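Local structure of agarase (Pseudoalteromonas fuliginea, 6XJ9) at residues Asn694-Thr697 with Asp698-Ser702. The protein is an agarase, a glycoside hydrolase from a marine bacterium that probably cleaves the glycosidic linkages of agarose. Numbering follows the deposited sequence.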
# COMPACT_ATOMS: atom_id res chain seq x y z
N ASN A 694 0.81 -6.33 4.50
CA ASN A 694 2.14 -6.75 4.93
C ASN A 694 2.02 -7.76 6.06
O ASN A 694 2.81 -8.68 6.15
CB ASN A 694 3.02 -5.58 5.37
CG ASN A 694 3.41 -4.69 4.21
OD1 ASN A 694 3.22 -5.05 3.05
ND2 ASN A 694 3.98 -3.54 4.52
N MET A 695 1.01 -7.59 6.91
CA MET A 695 0.87 -8.46 8.07
C MET A 695 0.30 -9.80 7.60
O MET A 695 0.68 -10.85 8.11
CB MET A 695 -0.03 -7.82 9.12
CG MET A 695 0.70 -6.73 9.92
SD MET A 695 -0.43 -5.92 11.10
CE MET A 695 -0.74 -7.29 12.21
N TYR A 696 -0.60 -9.74 6.62
CA TYR A 696 -1.05 -10.92 5.90
C TYR A 696 0.15 -11.73 5.40
O TYR A 696 0.22 -12.93 5.62
CB TYR A 696 -1.87 -10.48 4.68
CG TYR A 696 -2.28 -11.61 3.78
CD1 TYR A 696 -3.40 -12.37 4.08
CD2 TYR A 696 -1.57 -11.92 2.62
CE1 TYR A 696 -3.81 -13.41 3.27
CE2 TYR A 696 -1.99 -12.96 1.79
CZ TYR A 696 -3.10 -13.71 2.12
OH TYR A 696 -3.52 -14.75 1.34
N THR A 697 1.07 -11.05 4.71
CA THR A 697 2.24 -11.67 4.11
C THR A 697 3.09 -12.37 5.17
O THR A 697 3.51 -13.51 4.98
CB THR A 697 3.05 -10.63 3.32
OG1 THR A 697 2.24 -10.30 2.19
CG2 THR A 697 4.41 -11.11 2.83
N ASP A 698 3.35 -11.68 6.29
CA ASP A 698 4.11 -12.24 7.40
C ASP A 698 3.43 -13.50 7.93
O ASP A 698 4.12 -14.47 8.23
CB ASP A 698 4.26 -11.25 8.55
CG ASP A 698 5.31 -10.17 8.30
OD1 ASP A 698 6.11 -10.33 7.35
OD2 ASP A 698 5.34 -9.18 9.08
N TYR A 699 2.10 -13.44 8.08
CA TYR A 699 1.34 -14.53 8.66
C TYR A 699 1.47 -15.75 7.76
O TYR A 699 1.73 -16.86 8.23
CB TYR A 699 -0.15 -14.19 8.79
CG TYR A 699 -0.96 -15.23 9.53
CD1 TYR A 699 -1.29 -16.44 8.93
CD2 TYR A 699 -1.40 -15.01 10.82
CE1 TYR A 699 -2.04 -17.40 9.59
CE2 TYR A 699 -2.15 -15.96 11.50
CZ TYR A 699 -2.47 -17.16 10.89
OH TYR A 699 -3.20 -18.11 11.55
N MET A 700 1.28 -15.53 6.46
CA MET A 700 1.30 -16.59 5.48
C MET A 700 2.71 -17.16 5.33
O MET A 700 2.87 -18.37 5.09
CB MET A 700 0.77 -16.10 4.12
CG MET A 700 -0.77 -16.04 4.07
SD MET A 700 -1.60 -17.61 4.58
CE MET A 700 -0.85 -18.76 3.43
N ASN A 701 3.73 -16.31 5.52
CA ASN A 701 5.10 -16.78 5.50
C ASN A 701 5.34 -17.76 6.65
O ASN A 701 6.08 -18.74 6.49
CB ASN A 701 6.13 -15.64 5.48
CG ASN A 701 6.29 -15.04 4.10
OD1 ASN A 701 6.09 -15.73 3.10
ND2 ASN A 701 6.68 -13.78 4.03
N SER A 702 4.73 -17.48 7.80
CA SER A 702 4.93 -18.34 8.97
C SER A 702 4.21 -19.67 8.78
O SER A 702 4.65 -20.67 9.32
CB SER A 702 4.55 -17.65 10.26
OG SER A 702 3.14 -17.54 10.40
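Tyr-696 and Met-700, one helical turn apart, make the main side-chain contact. Met-700 CG stands 4.0 Å from the centroid of the Tyr-696 ring and 19° off its normal, the evidence for a CH-pi contact over the face; it is displaced toward the hydroxyl-bearing rim, with CZ of Tyr-696 nearest at 3.8 Å. The Met-700 chain bends at chi2 (-52°), bringing SD obliquely to the same ring, 5.3 Å from its centroid, a Met-aromatic contact. Replacing Tyr-696 by an alanine would remove the ring, and the Met-700 methylene would probably lose its aromatic face, with the thioether freer to turn. Beside this pair, Thr-697 CG2 meets Asn-701 ND2 at 3.7 Å in a van der Waals contact, the two side chains running alongside each other.

In the backbone, Met-700 N donates a hydrogen bond to Tyr-696 O at 2.9 Å with an N-H...O angle of 162°, and three further hydrogen bonds run from the amides of Asp-698, Tyr-699 and Asn-701 to the carbonyls of Asn-694, Met-695 and Thr-697. Two polar ends find partners beyond the segments: Asp-698 OD2 is hydrogen-bonded to His-197 NE2 and Tyr-699 OH to Ala-644 O. Such i, i+4 pairing is characteristic of an alpha-helix, here helix 689-704, packed through Thr-697, Met-700 and Asn-701 against helix 745-763.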